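Local coordinates for protein 3-phosphoshikimate 1-carboxyvinyltransferase (Streptomyces sviceus, PDB 7M0O) that probably catalyses transfer of the enolpyruvyl group of phosphoenolpyruvate to the 5-hydroxyl of shikimate-3-phosphate, a late step on the way to chorismate, at residues Ser294-Phe306 with Arg367-Val379. Residues are numbered along the deposited sequence; the frame is centred on the assembly and turned at random.
Sequences SDTMPTLAAIAPF and RIVMSFAVTGLRV. With PO4 (phosphate ion), chain B.
D295 and R367 meet beside a bound phosphate ion. R367 CD rests against D295 O, and the arginine chain, bent at chi2, brings the edge of its guanidinium to the ion: NE donates to phosphate O2 (2.8 Å, 163° at the hydrogen) and NH2 to O3 (3.0 Å). R326 and H366 also bind this phosphate. With an alanine here instead of R367, phosphate O2 and O3 would probably lose these two donors.

Farther along, T375 OG1 donates to A302 O (2.7 Å), approaching 30° out of the carbonyl plane. S371 OG turns back to R367 O, and a water links S371 OG to D295 O and T299 OG1, itself bonded to S227. Another joins T299 O to S371 O.

Small residues suit helices 297-303 and 367-375, whose axes come within 8.0 Å and cross at -29°: A302 CB fits against S371 O (3.2 Å) and over one face of the F372 ring, and S371 OG against P298 CB (3.3 Å). At the far end F306 CE1 meets R378 CB (3.6 Å), the R378 guanidinium lays one face over F306 CD1, and V379 CG2 borders the ring edge.

This helix packing sets D295, in the 3-10 turn before helix 297-303, beside R367: the predicted proton acceptor and phosphoenolpyruvate ligand of an EPSP synthase active site.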
loop_
_atom_site.group_PDB
_atom_site.type_symbol
_atom_site.label_atom_id
_atom_site.label_comp_id
_atom_site.label_asym_id
_atom_site.label_seq_id
_atom_site.Cartn_x
_atom_site.Cartn_y
_atom_site.Cartn_z
ATOM N N SER A 294 2.380 -6.136 -11.747
ATOM C CA SER A 294 1.303 -7.026 -12.169
ATOM C C SER A 294 -0.085 -6.614 -11.670
ATOM O O SER A 294 -1.080 -7.007 -12.289
ATOM C CB SER A 294 1.605 -8.465 -11.730
ATOM O OG SER A 294 1.718 -8.569 -10.330
ATOM N N ASP A 295 -0.192 -5.840 -10.581
ATOM C CA ASP A 295 -1.509 -5.356 -10.162
ATOM C C ASP A 295 -2.155 -4.448 -11.215
ATOM O O ASP A 295 -3.374 -4.223 -11.149
ATOM C CB ASP A 295 -1.402 -4.620 -8.830
ATOM C CG ASP A 295 -1.227 -5.581 -7.630
ATOM O OD1 ASP A 295 -1.439 -6.800 -7.784
ATOM O OD2 ASP A 295 -0.878 -5.121 -6.526
ATOM N N THR A 296 -1.371 -3.902 -12.153
ATOM C CA THR A 296 -1.899 -3.081 -13.241
ATOM C C THR A 296 -2.079 -3.850 -14.542
ATOM O O THR A 296 -2.536 -3.263 -15.540
ATOM C CB THR A 296 -1.017 -1.838 -13.502
ATOM O OG1 THR A 296 0.270 -2.202 -14.042
ATOM C CG2 THR A 296 -0.847 -1.034 -12.229
ATOM N N MET A 297 -1.788 -5.155 -14.555
ATOM C CA MET A 297 -2.130 -5.955 -15.727
ATOM C C MET A 297 -3.593 -5.803 -16.130
ATOM O O MET A 297 -3.853 -5.622 -17.333
ATOM C CB MET A 297 -1.773 -7.434 -15.489
ATOM C CG MET A 297 -2.221 -8.357 -16.638
ATOM S SD MET A 297 -3.959 -8.851 -16.622
ATOM C CE MET A 297 -4.025 -9.869 -15.136
ATOM N N PRO A 298 -4.578 -5.833 -15.217
ATOM C CA PRO A 298 -5.969 -5.651 -15.665
ATOM C C PRO A 298 -6.221 -4.267 -16.222
ATOM O O PRO A 298 -7.054 -4.124 -17.124
ATOM C CB PRO A 298 -6.805 -5.928 -14.401
ATOM C CG PRO A 298 -5.882 -6.849 -13.550
ATOM C CD PRO A 298 -4.501 -6.298 -13.817
ATOM N N THR A 299 -5.517 -3.248 -15.718
ATOM C CA THR A 299 -5.702 -1.901 -16.241
ATOM C C THR A 299 -5.360 -1.845 -17.723
ATOM O O THR A 299 -6.059 -1.192 -18.511
ATOM C CB THR A 299 -4.846 -0.909 -15.445
ATOM O OG1 THR A 299 -4.995 -1.172 -14.045
ATOM C CG2 THR A 299 -5.293 0.521 -15.737
ATOM N N LEU A 300 -4.271 -2.523 -18.122
ATOM C CA LEU A 300 -3.918 -2.585 -19.537
ATOM C C LEU A 300 -4.889 -3.467 -20.320
ATOM O O LEU A 300 -5.273 -3.129 -21.443
ATOM C CB LEU A 300 -2.489 -3.103 -19.705
ATOM C CG LEU A 300 -2.051 -3.238 -21.177
ATOM C CD1 LEU A 300 -2.196 -1.909 -21.904
ATOM C CD2 LEU A 300 -0.613 -3.763 -21.330
ATOM N N ALA A 301 -5.264 -4.615 -19.763
ATOM C CA ALA A 301 -6.187 -5.496 -20.473
ATOM C C ALA A 301 -7.482 -4.778 -20.839
ATOM O O ALA A 301 -8.059 -5.035 -21.902
ATOM C CB ALA A 301 -6.482 -6.728 -19.617
ATOM N N ALA A 302 -7.927 -3.851 -19.997
ATOM C CA ALA A 302 -9.223 -3.218 -20.206
ATOM C C ALA A 302 -9.202 -2.097 -21.247
ATOM O O ALA A 302 -10.272 -1.746 -21.757
ATOM C CB ALA A 302 -9.763 -2.699 -18.870
ATOM N N ILE A 303 -8.039 -1.527 -21.592
ATOM C CA ILE A 303 -7.957 -0.554 -22.692
ATOM C C ILE A 303 -7.458 -1.182 -23.984
ATOM O O ILE A 303 -7.561 -0.547 -25.047
ATOM C CB ILE A 303 -7.080 0.671 -22.326
ATOM C CG1 ILE A 303 -5.626 0.257 -22.077
ATOM C CG2 ILE A 303 -7.670 1.388 -21.117
ATOM C CD1 ILE A 303 -4.658 1.432 -21.916
ATOM N N ALA A 304 -6.981 -2.429 -23.939
ATOM C CA ALA A 304 -6.466 -3.062 -25.142
ATOM C C ALA A 304 -7.489 -3.230 -26.273
ATOM O O ALA A 304 -7.049 -3.291 -27.436
ATOM C CB ALA A 304 -5.852 -4.423 -24.774
ATOM N N PRO A 305 -8.807 -3.326 -26.037
ATOM C CA PRO A 305 -9.732 -3.441 -27.181
ATOM C C PRO A 305 -9.624 -2.296 -28.169
ATOM O O PRO A 305 -10.026 -2.454 -29.332
ATOM C CB PRO A 305 -11.113 -3.477 -26.518
ATOM C CG PRO A 305 -10.841 -4.104 -25.188
ATOM C CD PRO A 305 -9.506 -3.602 -24.761
ATOM N N PHE A 306 -9.073 -1.158 -27.745
ATOM C CA PHE A 306 -8.982 0.048 -28.559
ATOM C C PHE A 306 -7.597 0.265 -29.158
ATOM O O PHE A 306 -7.382 1.278 -29.826
ATOM C CB PHE A 306 -9.387 1.259 -27.718
ATOM C CG PHE A 306 -10.608 1.015 -26.882
ATOM C CD1 PHE A 306 -11.873 1.150 -27.430
ATOM C CD2 PHE A 306 -10.495 0.620 -25.557
ATOM C CE1 PHE A 306 -13.002 0.910 -26.670
ATOM C CE2 PHE A 306 -11.624 0.379 -24.793
ATOM C CZ PHE A 306 -12.878 0.521 -25.362
ATOM N N ARG A 367 -9.834 -4.832 -8.591
ATOM C CA ARG A 367 -9.134 -4.419 -9.807
ATOM C C ARG A 367 -9.878 -4.817 -11.082
ATOM O O ARG A 367 -9.735 -4.145 -12.100
ATOM C CB ARG A 367 -7.720 -4.991 -9.819
ATOM C CG ARG A 367 -6.979 -4.737 -8.500
ATOM C CD ARG A 367 -5.550 -4.259 -8.705
ATOM N NE ARG A 367 -4.986 -3.924 -7.398
ATOM C CZ ARG A 367 -4.988 -2.699 -6.877
ATOM N NH1 ARG A 367 -5.509 -1.679 -7.561
ATOM N NH2 ARG A 367 -4.491 -2.493 -5.672
ATOM N N ILE A 368 -10.682 -5.885 -11.060
ATOM C CA ILE A 368 -11.511 -6.185 -12.226
ATOM C C ILE A 368 -12.574 -5.102 -12.415
ATOM O O ILE A 368 -12.818 -4.641 -13.535
ATOM C CB ILE A 368 -12.134 -7.593 -12.110
ATOM C CG1 ILE A 368 -11.050 -8.667 -12.004
ATOM C CG2 ILE A 368 -13.069 -7.881 -13.305
ATOM C CD1 ILE A 368 -10.075 -8.708 -13.197
ATOM N N VAL A 369 -13.213 -4.658 -11.325
ATOM C CA VAL A 369 -14.232 -3.615 -11.440
ATOM C C VAL A 369 -13.604 -2.294 -11.875
ATOM O O VAL A 369 -14.094 -1.623 -12.791
ATOM C CB VAL A 369 -15.000 -3.462 -10.111
ATOM C CG1 VAL A 369 -15.924 -2.225 -10.176
ATOM C CG2 VAL A 369 -15.817 -4.709 -9.849
ATOM N N MET A 370 -12.511 -1.891 -11.220
ATOM C CA MET A 370 -11.929 -0.594 -11.550
ATOM C C MET A 370 -11.382 -0.583 -12.973
ATOM O O MET A 370 -11.497 0.422 -13.682
ATOM C CB MET A 370 -10.854 -0.228 -10.526
ATOM C CG MET A 370 -11.465 0.113 -9.160
ATOM S SD MET A 370 -10.338 0.792 -7.926
ATOM C CE MET A 370 -9.425 -0.652 -7.451
ATOM N N SER A 371 -10.799 -1.697 -13.417
ATOM C CA SER A 371 -10.242 -1.739 -14.769
ATOM C C SER A 371 -11.323 -1.606 -15.834
ATOM O O SER A 371 -11.183 -0.794 -16.752
ATOM C CB SER A 371 -9.444 -3.024 -14.983
ATOM O OG SER A 371 -8.300 -3.045 -14.172
ATOM N N PHE A 372 -12.414 -2.386 -15.728
ATOM C CA PHE A 372 -13.434 -2.346 -16.767
ATOM C C PHE A 372 -14.328 -1.119 -16.664
ATOM O O PHE A 372 -15.020 -0.793 -17.642
ATOM C CB PHE A 372 -14.261 -3.643 -16.760
ATOM C CG PHE A 372 -13.505 -4.811 -17.344
ATOM C CD1 PHE A 372 -13.385 -4.957 -18.722
ATOM C CD2 PHE A 372 -12.858 -5.711 -16.521
ATOM C CE1 PHE A 372 -12.655 -6.000 -19.264
ATOM C CE2 PHE A 372 -12.117 -6.766 -17.053
ATOM C CZ PHE A 372 -12.020 -6.914 -18.426
ATOM N N ALA A 373 -14.272 -0.394 -15.544
ATOM C CA ALA A 373 -14.847 0.945 -15.529
ATOM C C ALA A 373 -14.190 1.827 -16.586
ATOM O O ALA A 373 -14.859 2.659 -17.207
ATOM C CB ALA A 373 -14.707 1.570 -14.136
ATOM N N VAL A 374 -12.870 1.691 -16.781
ATOM C CA VAL A 374 -12.224 2.494 -17.812
ATOM C C VAL A 374 -12.762 2.124 -19.192
ATOM O O VAL A 374 -12.993 2.993 -20.039
ATOM C CB VAL A 374 -10.689 2.343 -17.746
ATOM C CG1 VAL A 374 -10.056 3.258 -18.771
ATOM C CG2 VAL A 374 -10.164 2.665 -16.358
ATOM N N THR A 375 -12.961 0.826 -19.446
ATOM C CA THR A 375 -13.538 0.393 -20.712
ATOM C C THR A 375 -14.875 1.068 -20.966
ATOM O O THR A 375 -15.211 1.386 -22.114
ATOM C CB THR A 375 -13.729 -1.124 -20.711
ATOM O OG1 THR A 375 -12.526 -1.769 -20.282
ATOM C CG2 THR A 375 -14.102 -1.615 -22.097
ATOM N N GLY A 376 -15.644 1.297 -19.902
ATOM C CA GLY A 376 -16.964 1.908 -20.025
ATOM C C GLY A 376 -16.974 3.362 -20.480
ATOM O O GLY A 376 -18.045 3.861 -20.850
ATOM N N LEU A 377 -15.835 4.066 -20.425
ATOM C CA LEU A 377 -15.738 5.380 -21.060
ATOM C C LEU A 377 -16.062 5.334 -22.548
ATOM O O LEU A 377 -16.590 6.315 -23.098
ATOM C CB LEU A 377 -14.331 5.943 -20.877
ATOM C CG LEU A 377 -13.926 6.255 -19.442
ATOM C CD1 LEU A 377 -12.534 6.820 -19.483
ATOM C CD2 LEU A 377 -14.879 7.229 -18.777
ATOM N N ARG A 378 -15.725 4.233 -23.230
ATOM C CA ARG A 378 -15.956 4.122 -24.663
ATOM C C ARG A 378 -16.981 3.066 -25.055
ATOM O O ARG A 378 -17.438 3.080 -26.205
ATOM C CB ARG A 378 -14.639 3.814 -25.397
ATOM C CG ARG A 378 -13.687 5.001 -25.506
ATOM C CD ARG A 378 -14.084 5.965 -26.626
ATOM N NE ARG A 378 -14.014 5.340 -27.945
ATOM C CZ ARG A 378 -12.882 5.154 -28.620
ATOM N NH1 ARG A 378 -11.731 5.535 -28.095
ATOM N NH2 ARG A 378 -12.900 4.567 -29.809
ATOM N N VAL A 379 -17.330 2.151 -24.153
ATOM C CA VAL A 379 -18.305 1.102 -24.451
ATOM C C VAL A 379 -19.524 1.299 -23.558
ATOM O O VAL A 379 -19.461 1.004 -22.354
ATOM C CB VAL A 379 -17.707 -0.300 -24.247
ATOM C CG1 VAL A 379 -18.769 -1.363 -24.469
ATOM C CG2 VAL A 379 -16.503 -0.528 -25.174
HETATM P P PO4 B . -3.990 -6.137 -4.561
HETATM O O1 PO4 B . -2.519 -5.858 -4.396
HETATM O O2 PO4 B . -4.263 -6.295 -6.035
HETATM O O3 PO4 B . -4.764 -4.979 -3.978
HETATM O O4 PO4 B . -4.291 -7.408 -3.811
HETATM O O HOH W 1 -5.655 -3.172 -12.217
HETATM O O HOH W 2 -8.434 0.059 -17.134
#